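Local coordinates for protein probable transcriptional regulator (Pseudomonas aeruginosa, PDB 2ESN) that probably regulates transcription as a LysR-family protein, coupling a DNA-binding helix-turn-helix domain to a domain likely to bind a small-molecule effector, at residues V95-A107 with S126-E138. Sequence-based numbering, arbitrary orientation.
Sequences VPGQSQRTFVFAA and SAPGVRLRLVNAE
Phe103 pairs with Leu132 and Val104 with Arg133 in a parallel ladder between strands 102-107 and 131-136, whose short axes lie 21° apart. Backbone bonds make the ladder: Arg133 N reaches Phe103 O at 2.7 Å, and Phe105 N reaches Arg133 O at the same length. The series begins at Arg131 N to Arg101 O, nearly straight at 178°, and ends at Ala107 N to Val135 O, more bent. Apolar contacts fill the face carrying Phe103, Phe105, Leu132 and Leu134. With CG anti to its carbonyl carbon (chi1 -72°), Phe105 extends ring atom CE2 to within 3.6 Å of Leu132 CD2, while its CB meets Leu134 CG; helix 109-126, the crossover of this beta-alpha-beta unit, covers both leucines. The reverse face is mixed, with Thr102, Arg131 and Arg133 among Val104, Ala106 and Val135. Polar contacts gather at the loop end of the ladder. Arg131, bent at chi2 and chi3, gives a weak NH1 bond to Gln100 OE1 (2.7 Å), and Gln100 CA sits over one guanidinium face. Gln100 NE2 also donates to Gln98 O at 3.0 Å, which restrains the amide's rotation. Leu132 and Arg133 pair with a strand of the second subunit, continuing the sheet across the interface. The chemistry thus implies a LysR substrate-binding-domain sheet fixed by backbone bonds, greasy toward its helix and mixed on the reverse.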
ATOM      1  N   VAL C  95      33.397   2.717 -10.004  1.00 46.82           N
ATOM      2  CA  VAL C  95      34.268   3.464 -10.946  1.00 45.56           C
ATOM      3  C   VAL C  95      33.518   4.195 -12.061  1.00 43.18           C
ATOM      4  O   VAL C  95      32.950   3.558 -12.971  1.00 41.87           O
ATOM      5  CB  VAL C  95      35.485   2.638 -11.468  1.00 46.54           C
ATOM      6  CG1 VAL C  95      36.074   1.794 -10.302  1.00 47.83           C
ATOM      7  CG2 VAL C  95      35.116   1.750 -12.656  1.00 47.70           C
ATOM      8  N   PRO C  96      33.505   5.545 -11.987  1.00 41.76           N
ATOM      9  CA  PRO C  96      32.665   6.335 -12.922  1.00 40.19           C
ATOM     10  C   PRO C  96      32.786   5.903 -14.395  1.00 40.04           C
ATOM     11  O   PRO C  96      31.752   5.630 -15.092  1.00 37.11           O
ATOM     12  CB  PRO C  96      33.145   7.764 -12.707  1.00 40.90           C
ATOM     13  CG  PRO C  96      33.830   7.813 -11.368  1.00 40.28           C
ATOM     14  CD  PRO C  96      34.211   6.394 -10.990  1.00 42.15           C
ATOM     15  N   GLY C  97      34.045   5.802 -14.851  1.00 39.05           N
ATOM     16  CA  GLY C  97      34.339   5.574 -16.220  1.00 38.97           C
ATOM     17  C   GLY C  97      33.827   4.287 -16.716  1.00 39.95           C
ATOM     18  O   GLY C  97      33.651   4.118 -17.920  1.00 40.46           O
ATOM     19  N   GLN C  98      33.571   3.350 -15.801  1.00 40.89           N
ATOM     20  CA  GLN C  98      33.161   1.994 -16.222  1.00 41.99           C
ATOM     21  C   GLN C  98      31.772   1.545 -15.676  1.00 41.23           C
ATOM     22  O   GLN C  98      31.132   0.673 -16.270  1.00 39.65           O
ATOM     23  CB  GLN C  98      34.243   0.974 -15.793  1.00 43.66           C
ATOM     24  CG  GLN C  98      35.699   1.394 -16.123  1.00 47.78           C
ATOM     25  CD  GLN C  98      36.006   1.414 -17.651  1.00 56.39           C
ATOM     26  OE1 GLN C  98      35.374   0.694 -18.443  1.00 55.64           O
ATOM     27  NE2 GLN C  98      37.022   2.238 -18.057  1.00 59.25           N
ATOM     28  N   SER C  99      31.314   2.200 -14.611  1.00 40.98           N
ATOM     29  CA  SER C  99      30.013   1.920 -13.959  1.00 42.23           C
ATOM     30  C   SER C  99      28.856   1.879 -14.894  1.00 42.50           C
ATOM     31  O   SER C  99      28.806   2.609 -15.908  1.00 40.34           O
ATOM     32  CB  SER C  99      29.689   2.948 -12.863  1.00 42.81           C
ATOM     33  OG  SER C  99      28.426   2.698 -12.265  1.00 40.88           O
ATOM     34  N   GLN C 100      27.911   1.014 -14.532  1.00 42.14           N
ATOM     35  CA  GLN C 100      26.715   0.757 -15.351  1.00 43.87           C
ATOM     36  C   GLN C 100      25.457   1.018 -14.531  1.00 42.13           C
ATOM     37  O   GLN C 100      24.357   0.639 -14.932  1.00 40.51           O
ATOM     38  CB  GLN C 100      26.657  -0.683 -15.849  1.00 44.38           C
ATOM     39  CG  GLN C 100      27.841  -1.143 -16.695  1.00 51.55           C
ATOM     40  CD  GLN C 100      27.935  -0.399 -18.020  1.00 54.26           C
ATOM     41  OE1 GLN C 100      26.970  -0.459 -18.802  1.00 55.85           O
ATOM     42  NE2 GLN C 100      28.988   0.234 -18.278  1.00 53.23           N
ATOM     43  N   ARG C 101      25.635   1.644 -13.374  1.00 42.13           N
ATOM     44  CA  ARG C 101      24.490   1.879 -12.526  1.00 41.92           C
ATOM     45  C   ARG C 101      23.499   2.938 -13.015  1.00 41.13           C
ATOM     46  O   ARG C 101      23.810   3.772 -13.908  1.00 39.36           O
ATOM     47  CB  ARG C 101      24.869   2.078 -11.079  1.00 44.10           C
ATOM     48  CG  ARG C 101      25.561   3.280 -10.740  1.00 47.35           C
ATOM     49  CD  ARG C 101      25.720   3.242  -9.251  1.00 51.48           C
ATOM     50  NE  ARG C 101      24.481   3.702  -8.631  1.00 54.77           N
ATOM     51  CZ  ARG C 101      24.036   3.321  -7.447  1.00 52.54           C
ATOM     52  NH1 ARG C 101      24.722   2.416  -6.744  1.00 51.52           N
ATOM     53  NH2 ARG C 101      22.885   3.823  -7.009  1.00 51.70           N
ATOM     54  N   THR C 102      22.293   2.828 -12.471  1.00 39.51           N
ATOM     55  CA  THR C 102      21.173   3.716 -12.742  1.00 39.33           C
ATOM     56  C   THR C 102      20.990   4.462 -11.440  1.00 39.32           C
ATOM     57  O   THR C 102      20.872   3.848 -10.386  1.00 39.41           O
ATOM     58  CB  THR C 102      19.934   2.912 -13.131  1.00 38.24           C
ATOM     59  OG1 THR C 102      20.243   2.144 -14.290  1.00 40.94           O
ATOM     60  CG2 THR C 102      18.696   3.778 -13.476  1.00 40.89           C
ATOM     61  N   PHE C 103      21.102   5.794 -11.509  1.00 37.98           N
ATOM     62  CA  PHE C 103      20.693   6.706 -10.467  1.00 37.09           C
ATOM     63  C   PHE C 103      19.220   7.090 -10.626  1.00 36.94           C
ATOM     64  O   PHE C 103      18.769   7.406 -11.744  1.00 35.72           O
ATOM     65  CB  PHE C 103      21.603   7.937 -10.439  1.00 35.64           C
ATOM     66  CG  PHE C 103      23.008   7.612 -10.058  1.00 33.50           C
ATOM     67  CD1 PHE C 103      23.914   7.126 -11.014  1.00 28.33           C
ATOM     68  CD2 PHE C 103      23.416   7.750  -8.749  1.00 31.60           C
ATOM     69  CE1 PHE C 103      25.204   6.760 -10.683  1.00 29.51           C
ATOM     70  CE2 PHE C 103      24.688   7.427  -8.379  1.00 30.91           C
ATOM     71  CZ  PHE C 103      25.621   6.967  -9.348  1.00 33.44           C
ATOM     72  N   VAL C 104      18.476   7.020  -9.519  1.00 36.09           N
ATOM     73  CA  VAL C 104      17.012   7.269  -9.538  1.00 35.84           C
ATOM     74  C   VAL C 104      16.763   8.565  -8.788  1.00 35.85           C
ATOM     75  O   VAL C 104      17.195   8.710  -7.653  1.00 35.91           O
ATOM     76  CB  VAL C 104      16.163   6.116  -8.927  1.00 37.30           C
ATOM     77  CG1 VAL C 104      14.607   6.444  -8.966  1.00 34.97           C
ATOM     78  CG2 VAL C 104      16.461   4.782  -9.629  1.00 34.47           C
ATOM     79  N   PHE C 105      16.178   9.541  -9.485  1.00 34.40           N
ATOM     80  CA  PHE C 105      15.905  10.833  -8.887  1.00 34.59           C
ATOM     81  C   PHE C 105      14.395  11.055  -8.904  1.00 34.79           C
ATOM     82  O   PHE C 105      13.729  10.646  -9.839  1.00 36.52           O
ATOM     83  CB  PHE C 105      16.536  12.003  -9.704  1.00 33.87           C
ATOM     84  CG  PHE C 105      18.034  12.122  -9.617  1.00 30.80           C
ATOM     85  CD1 PHE C 105      18.597  13.186  -8.958  1.00 32.66           C
ATOM     86  CD2 PHE C 105      18.866  11.232 -10.287  1.00 32.54           C
ATOM     87  CE1 PHE C 105      20.012  13.358  -8.903  1.00 32.85           C
ATOM     88  CE2 PHE C 105      20.294  11.419 -10.294  1.00 28.15           C
ATOM     89  CZ  PHE C 105      20.843  12.476  -9.563  1.00 30.45           C
ATOM     90  N   ALA C 106      13.899  11.712  -7.855  1.00 35.08           N
ATOM     91  CA  ALA C 106      12.526  12.156  -7.710  1.00 34.90           C
ATOM     92  C   ALA C 106      12.633  13.548  -8.172  1.00 34.94           C
ATOM     93  O   ALA C 106      13.557  14.266  -7.794  1.00 32.19           O
ATOM     94  CB  ALA C 106      12.123  12.189  -6.254  1.00 35.13           C
ATOM     95  N   ALA C 107      11.707  13.964  -9.016  1.00 35.94           N
ATOM     96  CA  ALA C 107      11.988  15.225  -9.767  1.00 35.80           C
ATOM     97  C   ALA C 107      10.711  15.836 -10.232  1.00 35.71           C
ATOM     98  O   ALA C 107       9.637  15.189 -10.107  1.00 34.17           O
ATOM     99  CB  ALA C 107      12.873  14.920 -10.973  1.00 35.29           C
ATOM    100  N   SER C 126      32.106  11.347 -19.521  1.00 32.61           N
ATOM    101  CA  SER C 126      32.880  10.939 -18.359  1.00 32.95           C
ATOM    102  C   SER C 126      32.425   9.612 -17.680  1.00 34.77           C
ATOM    103  O   SER C 126      33.191   9.019 -16.914  1.00 36.40           O
ATOM    104  CB  SER C 126      32.905  12.058 -17.313  1.00 32.00           C
ATOM    105  OG  SER C 126      31.642  12.200 -16.668  1.00 32.18           O
ATOM    106  N   ALA C 127      31.184   9.193 -17.921  1.00 32.80           N
ATOM    107  CA  ALA C 127      30.602   8.045 -17.251  1.00 32.98           C
ATOM    108  C   ALA C 127      29.644   7.455 -18.214  1.00 32.29           C
ATOM    109  O   ALA C 127      28.440   7.462 -17.991  1.00 33.58           O
ATOM    110  CB  ALA C 127      29.933   8.455 -15.949  1.00 31.64           C
ATOM    111  N   PRO C 128      30.172   6.957 -19.348  1.00 34.10           N
ATOM    112  CA  PRO C 128      29.300   6.590 -20.468  1.00 33.71           C
ATOM    113  C   PRO C 128      28.368   5.399 -20.258  1.00 34.58           C
ATOM    114  O   PRO C 128      27.504   5.150 -21.093  1.00 35.61           O
ATOM    115  CB  PRO C 128      30.276   6.347 -21.621  1.00 34.83           C
ATOM    116  CG  PRO C 128      31.648   6.272 -21.012  1.00 34.90           C
ATOM    117  CD  PRO C 128      31.615   6.757 -19.627  1.00 33.06           C
ATOM    118  N   GLY C 129      28.527   4.632 -19.193  1.00 34.96           N
ATOM    119  CA  GLY C 129      27.542   3.519 -18.982  1.00 35.06           C
ATOM    120  C   GLY C 129      26.556   3.872 -17.868  1.00 34.60           C
ATOM    121  O   GLY C 129      25.665   3.071 -17.559  1.00 35.37           O
ATOM    122  N   VAL C 130      26.730   5.052 -17.254  1.00 33.53           N
ATOM    123  CA  VAL C 130      25.857   5.488 -16.149  1.00 33.63           C
ATOM    124  C   VAL C 130      24.518   5.956 -16.759  1.00 34.34           C
ATOM    125  O   VAL C 130      24.498   6.665 -17.816  1.00 31.82           O
ATOM    126  CB  VAL C 130      26.500   6.597 -15.303  1.00 34.99           C
ATOM    127  CG1 VAL C 130      25.437   7.446 -14.585  1.00 36.36           C
ATOM    128  CG2 VAL C 130      27.513   6.040 -14.266  1.00 33.88           C
ATOM    129  N   ARG C 131      23.412   5.488 -16.151  1.00 32.83           N
ATOM    130  CA  ARG C 131      22.069   5.810 -16.551  1.00 34.03           C
ATOM    131  C   ARG C 131      21.386   6.585 -15.477  1.00 33.71           C
ATOM    132  O   ARG C 131      21.747   6.461 -14.300  1.00 33.97           O
ATOM    133  CB  ARG C 131      21.239   4.542 -16.751  1.00 34.75           C
ATOM    134  CG  ARG C 131      21.641   3.803 -17.925  1.00 40.23           C
ATOM    135  CD  ARG C 131      22.017   2.384 -17.517  1.00 50.44           C
ATOM    136  NE  ARG C 131      23.041   1.975 -18.455  1.00 60.47           N
ATOM    137  CZ  ARG C 131      23.732   0.841 -18.461  1.00 63.58           C
ATOM    138  NH1 ARG C 131      24.649   0.679 -19.431  1.00 64.42           N
ATOM    139  NH2 ARG C 131      23.512  -0.108 -17.547  1.00 64.19           N
ATOM    140  N   LEU C 132      20.386   7.370 -15.874  1.00 33.72           N
ATOM    141  CA  LEU C 132      19.524   8.088 -14.901  1.00 33.82           C
ATOM    142  C   LEU C 132      18.073   7.753 -15.114  1.00 33.80           C
ATOM    143  O   LEU C 132      17.622   7.544 -16.263  1.00 33.72           O
ATOM    144  CB  LEU C 132      19.738   9.615 -14.939  1.00 33.41           C
ATOM    145  CG  LEU C 132      20.728  10.206 -13.941  1.00 33.58           C
ATOM    146  CD1 LEU C 132      22.172   9.835 -14.255  1.00 32.81           C
ATOM    147  CD2 LEU C 132      20.612  11.731 -13.849  1.00 35.02           C
ATOM    148  N   ARG C 133      17.366   7.614 -13.996  1.00 34.10           N
ATOM    149  CA  ARG C 133      15.893   7.390 -14.003  1.00 37.15           C
ATOM    150  C   ARG C 133      15.207   8.481 -13.149  1.00 37.24           C
ATOM    151  O   ARG C 133      15.491   8.660 -11.941  1.00 37.47           O
ATOM    152  CB  ARG C 133      15.542   6.005 -13.498  1.00 36.59           C
ATOM    153  CG  ARG C 133      14.199   5.497 -13.977  1.00 38.30           C
ATOM    154  CD  ARG C 133      13.437   5.043 -12.795  1.00 46.59           C
ATOM    155  NE  ARG C 133      12.516   3.943 -13.046  1.00 51.25           N
ATOM    156  CZ  ARG C 133      11.369   3.975 -13.715  1.00 56.33           C
ATOM    157  NH1 ARG C 133      10.900   5.078 -14.334  1.00 58.05           N
ATOM    158  NH2 ARG C 133      10.680   2.832 -13.794  1.00 61.29           N
ATOM    159  N   LEU C 134      14.389   9.284 -13.804  1.00 36.92           N
ATOM    160  CA  LEU C 134      13.670  10.353 -13.062  1.00 37.20           C
ATOM    161  C   LEU C 134      12.216   9.962 -12.942  1.00 36.84           C
ATOM    162  O   LEU C 134      11.667   9.504 -13.888  1.00 37.74           O
ATOM    163  CB  LEU C 134      13.762  11.697 -13.736  1.00 34.40           C
ATOM    164  CG  LEU C 134      14.923  12.554 -13.308  1.00 37.32           C
ATOM    165  CD1 LEU C 134      16.224  11.872 -13.730  1.00 31.52           C
ATOM    166  CD2 LEU C 134      14.688  13.924 -13.987  1.00 34.57           C
ATOM    167  N   VAL C 135      11.638  10.123 -11.756  1.00 38.66           N
ATOM    168  CA  VAL C 135      10.271   9.689 -11.489  1.00 38.94           C
ATOM    169  C   VAL C 135       9.486  10.861 -10.945  1.00 40.07           C
ATOM    170  O   VAL C 135      10.047  11.739 -10.253  1.00 39.78           O
ATOM    171  CB  VAL C 135      10.221   8.458 -10.473  1.00 39.74           C
ATOM    172  CG1 VAL C 135      10.951   7.263 -11.047  1.00 39.78           C
ATOM    173  CG2 VAL C 135      10.799   8.801  -9.089  1.00 36.64           C
ATOM    174  N   ASN C 136       8.191  10.901 -11.259  1.00 42.23           N
ATOM    175  CA  ASN C 136       7.283  11.864 -10.604  1.00 44.55           C
ATOM    176  C   ASN C 136       6.947  11.281  -9.236  1.00 45.58           C
ATOM    177  O   ASN C 136       6.296  10.264  -9.162  1.00 46.68           O
ATOM    178  CB  ASN C 136       5.940  11.992 -11.374  1.00 45.81           C
ATOM    179  CG  ASN C 136       6.061  12.784 -12.688  1.00 47.04           C
ATOM    180  OD1 ASN C 136       6.849  13.752 -12.812  1.00 50.00           O
ATOM    181  ND2 ASN C 136       5.261  12.367 -13.680  1.00 50.12           N
ATOM    182  N   ALA C 137       7.444  11.857  -8.166  1.00 46.58           N
ATOM    183  CA  ALA C 137       7.086  11.361  -6.858  1.00 48.61           C
ATOM    184  C   ALA C 137       5.841  12.096  -6.304  1.00 49.99           C
ATOM    185  O   ALA C 137       5.575  13.262  -6.681  1.00 48.94           O
ATOM    186  CB  ALA C 137       8.260  11.553  -5.909  1.00 49.29           C
ATOM    187  N   GLU C 138       5.142  11.467  -5.341  1.00 51.67           N
ATOM    188  CA  GLU C 138       3.886  12.045  -4.820  1.00 52.48           C
ATOM    189  C   GLU C 138       4.125  13.263  -3.931  1.00 51.63           C
ATOM    190  O   GLU C 138       3.237  14.115  -3.796  1.00 51.40           O
ATOM    191  CB  GLU C 138       2.995  10.968  -4.169  1.00 53.75           C
ATOM    192  CG  GLU C 138       2.679   9.779  -5.127  1.00 59.27           C
ATOM    193  CD  GLU C 138       1.217   9.754  -5.665  1.00 68.05           C
ATOM    194  OE1 GLU C 138       0.310  10.348  -5.020  1.00 72.03           O
ATOM    195  OE2 GLU C 138       0.960   9.129  -6.736  1.00 72.07           O
TER
HETATM  196  O   HOH W   1       9.047  14.725  -7.067  1.00 46.52           O